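Protein of unknown function with a cupin-like fold (Ralstonia eutropha, PDB 3CJX) is of unknown function but has a ChrR-like cupin fold and may, as many cupins do, bind a metal or small ligand. Local coordinates at residues P19-L24 against I32-M37; A48-G53 against H98-P103. All coordinates share one frame; numbering follows the deposited sequence.

Contact 1 (P19-L24 against I32-M37); sequences PFLKAL and IFPLFM
A single antiparallel bridge, Leu21 with Ile32, lays the irregular 19-24 loop along the start of strand 30-38, the first strand in the chain, set between strands 43-50 and 156-157 in the mixed sheet. Two backbone bonds define it as a hydrogen-bonded pair: Leu21 N to Ile32 O at 2.7 Å, and Ile32 N to Leu21 O at 3.0 Å.

Beside the bridge two aromatic rings meet edge to face. Phe33 turns the CD2 edge of its ring to the face of Phe20; the planes stand 79° apart and the centroids are 5.5 Å from each other. The same face of Phe20 also takes a CH-pi contact, for Phe33 CB sits over the middle of the ring, 3.7 Å from its centroid and almost on the ring normal. Phe20 CG lies beside its own backbone N, chi1 -82°, which brings CD2 of the ring within 3.6 Å of the carbonyl carbon of Ile32.

In this cupin-like fold strand 30-38 pairs with strand 43-50, and helix 135-148 packs close by. Phe20 reaches strand 43-50 through Arg47 and Ser49, whereas Leu21, Leu24 and Pro34 touch the helix at Trp141 and Val142.

Leu21 contributes in two ways: its backbone makes the bridge, while the Leu21 and Pro34 side chains cross at about a right angle, with Leu21 CD1 3.8 Å from Pro34 CD. Farther along the loop, Leu24 extends CG anti to its N, and its CD2 branch comes 3.7 Å from Ile32 CG1, with Ile32 CD1 also nearby. Ile32 has the largest area buried by the partner segment, although its CB points away from the loop.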
loop_
_atom_site.group_PDB
_atom_site.type_symbol
_atom_site.label_atom_id
_atom_site.label_comp_id
_atom_site.label_asym_id
_atom_site.label_seq_id
_atom_site.Cartn_x
_atom_site.Cartn_y
_atom_site.Cartn_z
ATOM N N PRO A 19 11.799 0.329 -11.555
ATOM C CA PRO A 19 10.837 1.402 -11.358
ATOM C C PRO A 19 9.588 0.912 -10.656
ATOM O O PRO A 19 9.282 -0.269 -10.714
ATOM C CB PRO A 19 10.496 1.844 -12.782
ATOM C CG PRO A 19 10.813 0.706 -13.644
ATOM C CD PRO A 19 11.877 -0.097 -12.961
ATOM N N PHE A 20 8.884 1.817 -9.984
ATOM C CA PHE A 20 7.636 1.467 -9.312
ATOM C C PHE A 20 6.579 1.091 -10.350
ATOM O O PHE A 20 6.636 1.509 -11.507
ATOM C CB PHE A 20 7.113 2.632 -8.459
ATOM C CG PHE A 20 7.755 2.755 -7.096
ATOM C CD1 PHE A 20 9.126 2.666 -6.925
ATOM C CD2 PHE A 20 6.972 3.034 -5.981
ATOM C CE1 PHE A 20 9.692 2.807 -5.657
ATOM C CE2 PHE A 20 7.537 3.180 -4.716
ATOM C CZ PHE A 20 8.899 3.070 -4.560
ATOM N N LEU A 21 5.633 0.266 -9.921
ATOM C CA LEU A 21 4.502 -0.094 -10.753
ATOM C C LEU A 21 3.624 1.158 -10.751
ATOM O O LEU A 21 3.331 1.708 -9.691
ATOM C CB LEU A 21 3.767 -1.295 -10.154
ATOM C CG LEU A 21 4.612 -2.563 -10.001
ATOM C CD1 LEU A 21 3.814 -3.681 -9.334
ATOM C CD2 LEU A 21 5.135 -2.982 -11.378
ATOM N N LYS A 22 3.223 1.626 -11.924
ATOM C CA LYS A 22 2.472 2.875 -12.024
ATOM C C LYS A 22 0.952 2.742 -12.007
ATOM O O LYS A 22 0.394 1.759 -12.495
ATOM C CB LYS A 22 2.932 3.652 -13.250
ATOM C CG LYS A 22 4.467 3.818 -13.277
ATOM C CD LYS A 22 4.894 5.174 -13.774
ATOM C CE LYS A 22 6.361 5.563 -13.437
ATOM N NZ LYS A 22 7.313 4.472 -13.030
ATOM N N ALA A 23 0.299 3.718 -11.376
ATOM C CA ALA A 23 -1.153 3.815 -11.348
ATOM C C ALA A 23 -1.893 2.596 -10.832
ATOM O O ALA A 23 -2.665 1.995 -11.570
ATOM C CB ALA A 23 -1.658 4.165 -12.751
ATOM N N LEU A 24 -1.674 2.244 -9.570
ATOM C CA LEU A 24 -2.366 1.105 -8.938
ATOM C C LEU A 24 -3.869 1.129 -9.194
ATOM O O LEU A 24 -4.528 2.163 -8.988
ATOM C CB LEU A 24 -2.141 1.108 -7.424
ATOM C CG LEU A 24 -2.759 -0.045 -6.607
ATOM C CD1 LEU A 24 -2.157 -1.368 -7.069
ATOM C CD2 LEU A 24 -2.532 0.174 -5.093
ATOM N N ILE A 32 3.291 2.009 -6.741
ATOM C CA ILE A 32 3.630 1.030 -5.706
ATOM C C ILE A 32 4.823 0.192 -6.065
ATOM O O ILE A 32 5.088 -0.068 -7.255
ATOM C CB ILE A 32 2.505 -0.050 -5.551
ATOM C CG1 ILE A 32 1.155 0.572 -5.382
ATOM C CG2 ILE A 32 2.694 -0.900 -4.324
ATOM C CD1 ILE A 32 1.062 1.339 -4.099
ATOM N N PHE A 33 5.527 -0.242 -5.023
ATOM C CA PHE A 33 6.563 -1.242 -5.158
ATOM C C PHE A 33 6.205 -2.318 -4.123
ATOM O O PHE A 33 6.346 -2.084 -2.932
ATOM C CB PHE A 33 7.969 -0.684 -4.929
ATOM C CG PHE A 33 9.047 -1.534 -5.542
ATOM C CD1 PHE A 33 9.174 -2.876 -5.190
ATOM C CD2 PHE A 33 9.910 -1.008 -6.477
ATOM C CE1 PHE A 33 10.131 -3.671 -5.750
ATOM C CE2 PHE A 33 10.882 -1.790 -7.039
ATOM C CZ PHE A 33 10.998 -3.132 -6.668
ATOM N N PRO A 34 5.741 -3.496 -4.573
ATOM C CA PRO A 34 5.380 -4.498 -3.594
ATOM C C PRO A 34 6.612 -5.100 -2.947
ATOM O O PRO A 34 7.648 -5.201 -3.588
ATOM C CB PRO A 34 4.652 -5.553 -4.434
ATOM C CG PRO A 34 5.260 -5.435 -5.769
ATOM C CD PRO A 34 5.572 -3.995 -5.950
ATOM N N LEU A 35 6.490 -5.456 -1.675
ATOM C CA LEU A 35 7.566 -6.079 -0.910
ATOM C C LEU A 35 7.140 -7.475 -0.426
ATOM O O LEU A 35 7.743 -8.480 -0.818
ATOM C CB LEU A 35 7.981 -5.169 0.262
ATOM C CG LEU A 35 8.272 -3.730 -0.186
ATOM C CD1 LEU A 35 8.541 -2.804 0.988
ATOM C CD2 LEU A 35 9.447 -3.754 -1.169
ATOM N N PHE A 36 6.077 -7.522 0.382
ATOM C CA PHE A 36 5.569 -8.768 0.952
ATOM C C PHE A 36 4.053 -8.851 0.821
ATOM O O PHE A 36 3.362 -7.931 1.213
ATOM C CB PHE A 36 5.968 -8.867 2.427
ATOM C CG PHE A 36 5.587 -10.159 3.069
ATOM C CD1 PHE A 36 6.443 -11.237 3.024
ATOM C CD2 PHE A 36 4.369 -10.302 3.709
ATOM C CE1 PHE A 36 6.098 -12.434 3.604
ATOM C CE2 PHE A 36 4.015 -11.497 4.284
ATOM C CZ PHE A 36 4.874 -12.559 4.237
HETATM N N MSE A 37 3.541 -9.965 0.288
HETATM C CA MSE A 37 2.091 -10.155 0.107
HETATM C C MSE A 37 1.618 -11.532 0.543
HETATM O O MSE A 37 2.030 -12.545 -0.018
HETATM C CB MSE A 37 1.712 -9.940 -1.339
HETATM C CG MSE A 37 2.364 -8.731 -1.895
HETATM SE SE MSE A 37 1.278 -7.876 -3.172
HETATM C CE MSE A 37 0.140 -6.950 -1.898
#

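Contact 2 (A48-G53 against H98-P103); sequences ASFAPG and HQFNTP
Thr102 and Phe50 carry the contact between the end of strand 43-50 and the chain leaving strand 97-101. The hydroxyl OG1 of Thr102 donates to Ala51 O at 2.6 Å and approaches in the carbonyl plane, with a C=O...donor angle of 147°. Its chi1 of 48° sets OG1 between the backbone N and the carbonyl carbon and leaves CG2 to meet Phe50 CB at 3.8 Å. A weak bond from Gly53 N to Pro103 O, 3.2 Å long, adds a backbone link.

Beside these contacts the rings of Phe50 and Phe100 meet obliquely, their planes 38° apart and centroids separated by 4.4 Å. Phe100 presents CZ over the centre of one Phe50 face, 3.5 Å above the plane.

In the next shell Trp74 stacks on Phe100, while Val112 and Thr30 touch Phe50. Thr102 OG1 has a second bond, to the backbone N of Leu54, which ties the threonine to both ends of the Pro52-Gly53 turn. Strand 43-50 belongs to the mixed sheet and strand 97-101 to the antiparallel one, so the paired phenylalanines bridge the two sheets, an arrangement consistent with the apolar interior of a cupin barrel.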
loop_
_atom_site.group_PDB
_atom_site.type_symbol
_atom_site.label_atom_id
_atom_site.label_comp_id
_atom_site.label_asym_id
_atom_site.label_seq_id
_atom_site.Cartn_x
_atom_site.Cartn_y
_atom_site.Cartn_z
ATOM N N ALA A 48 4.857 2.929 -1.179
ATOM C CA ALA A 48 3.993 3.711 -2.076
ATOM C C ALA A 48 4.663 5.052 -2.386
ATOM O O ALA A 48 5.411 5.581 -1.568
ATOM C CB ALA A 48 2.618 3.930 -1.464
ATOM N N SER A 49 4.416 5.572 -3.584
ATOM C CA SER A 49 4.940 6.868 -4.018
ATOM C C SER A 49 3.747 7.668 -4.540
ATOM O O SER A 49 3.185 7.360 -5.585
ATOM C CB SER A 49 6.017 6.712 -5.086
ATOM O OG SER A 49 6.606 7.962 -5.385
ATOM N N PHE A 50 3.356 8.685 -3.777
ATOM C CA PHE A 50 2.187 9.475 -4.097
ATOM C C PHE A 50 2.473 10.829 -4.722
ATOM O O PHE A 50 3.337 11.571 -4.261
ATOM C CB PHE A 50 1.384 9.705 -2.845
ATOM C CG PHE A 50 0.873 8.456 -2.215
ATOM C CD1 PHE A 50 -0.302 7.881 -2.657
ATOM C CD2 PHE A 50 1.528 7.898 -1.145
ATOM C CE1 PHE A 50 -0.796 6.758 -2.063
ATOM C CE2 PHE A 50 1.043 6.759 -0.540
ATOM C CZ PHE A 50 -0.123 6.187 -1.000
ATOM N N ALA A 51 1.707 11.137 -5.761
ATOM C CA ALA A 51 1.808 12.386 -6.466
ATOM C C ALA A 51 1.098 13.455 -5.651
ATOM O O ALA A 51 0.229 13.132 -4.833
ATOM C CB ALA A 51 1.146 12.246 -7.834
ATOM N N PRO A 52 1.468 14.729 -5.852
ATOM C CA PRO A 52 0.772 15.806 -5.159
ATOM C C PRO A 52 -0.682 15.953 -5.590
ATOM O O PRO A 52 -1.046 15.559 -6.683
ATOM C CB PRO A 52 1.529 17.059 -5.611
ATOM C CG PRO A 52 2.833 16.586 -6.135
ATOM C CD PRO A 52 2.568 15.236 -6.693
ATOM N N GLY A 53 -1.500 16.520 -4.718
ATOM C CA GLY A 53 -2.894 16.804 -5.011
ATOM C C GLY A 53 -3.867 15.637 -5.025
ATOM O O GLY A 53 -4.933 15.728 -5.634
ATOM N N HIS A 98 -10.640 6.613 7.413
ATOM C CA HIS A 98 -10.120 7.951 7.138
ATOM C C HIS A 98 -9.898 8.099 5.650
ATOM O O HIS A 98 -9.996 7.129 4.912
ATOM C CB HIS A 98 -8.806 8.215 7.887
ATOM C CG HIS A 98 -8.916 8.061 9.368
ATOM N ND1 HIS A 98 -8.307 7.033 10.056
ATOM C CD2 HIS A 98 -9.616 8.766 10.286
ATOM C CE1 HIS A 98 -8.604 7.128 11.340
ATOM N NE2 HIS A 98 -9.401 8.168 11.505
ATOM N N GLN A 99 -9.580 9.321 5.230
ATOM C CA GLN A 99 -9.354 9.656 3.826
ATOM C C GLN A 99 -7.989 10.314 3.587
ATOM O O GLN A 99 -7.744 11.430 4.034
ATOM C CB GLN A 99 -10.460 10.593 3.350
ATOM C CG GLN A 99 -10.260 11.071 1.940
ATOM C CD GLN A 99 -11.431 11.829 1.407
ATOM O OE1 GLN A 99 -11.957 12.744 2.050
ATOM N NE2 GLN A 99 -11.838 11.474 0.195
ATOM N N PHE A 100 -7.154 9.619 2.823
ATOM C CA PHE A 100 -5.791 10.026 2.498
ATOM C C PHE A 100 -5.803 11.204 1.519
ATOM O O PHE A 100 -6.562 11.211 0.552
ATOM C CB PHE A 100 -5.052 8.817 1.881
ATOM C CG PHE A 100 -3.590 9.032 1.621
ATOM C CD1 PHE A 100 -3.151 9.526 0.395
ATOM C CD2 PHE A 100 -2.647 8.685 2.572
ATOM C CE1 PHE A 100 -1.804 9.705 0.142
ATOM C CE2 PHE A 100 -1.296 8.863 2.337
ATOM C CZ PHE A 100 -0.865 9.363 1.127
ATOM N N ASN A 101 -4.962 12.193 1.789
ATOM C CA ASN A 101 -4.800 13.333 0.917
ATOM C C ASN A 101 -3.330 13.708 0.822
ATOM O O ASN A 101 -2.619 13.644 1.833
ATOM C CB ASN A 101 -5.489 14.579 1.485
ATOM C CG ASN A 101 -6.997 14.453 1.585
ATOM O OD1 ASN A 101 -7.723 14.727 0.625
ATOM N ND2 ASN A 101 -7.478 14.144 2.782
ATOM N N THR A 102 -2.878 14.074 -0.380
ATOM C CA THR A 102 -1.570 14.693 -0.542
ATOM C C THR A 102 -1.915 16.107 -0.949
ATOM O O THR A 102 -2.611 16.302 -1.945
ATOM C CB THR A 102 -0.641 14.067 -1.606
ATOM O OG1 THR A 102 -1.342 13.880 -2.841
ATOM C CG2 THR A 102 -0.067 12.752 -1.116
ATOM N N PRO A 103 -1.457 17.098 -0.179
ATOM C CA PRO A 103 -1.719 18.492 -0.563
ATOM C C PRO A 103 -1.266 18.828 -1.973
ATOM O O PRO A 103 -0.220 18.346 -2.406
ATOM C CB PRO A 103 -0.854 19.301 0.413
ATOM C CG PRO A 103 -0.625 18.399 1.578
ATOM C CD PRO A 103 -0.668 16.994 1.068
#

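Strand 30-38 of contact 1 and strand 43-50 of contact 2 follow each other in the chain and are neighbours in one sheet, and the two contacts touch where Phe20 CE2 packs 3.9 Å from Ser49 CB. Contact 1 adds a loop to an early strand by main-chain bridging; contact 2 joins separate sheets across 44 intervening residues. Both are partly buried, yet contact 1 lies deeper, its centre about 8 Å from the chain centre, against about 12 Å for the centre of contact 2. Their aromatic pairs also differ: a near-perpendicular, edge-to-face pair in the first, an oblique overlap in the second. The hydrogen bonds between the segments are all backbone in contact 1, whereas contact 2 uses a threonine hydroxyl and one weak backbone bond.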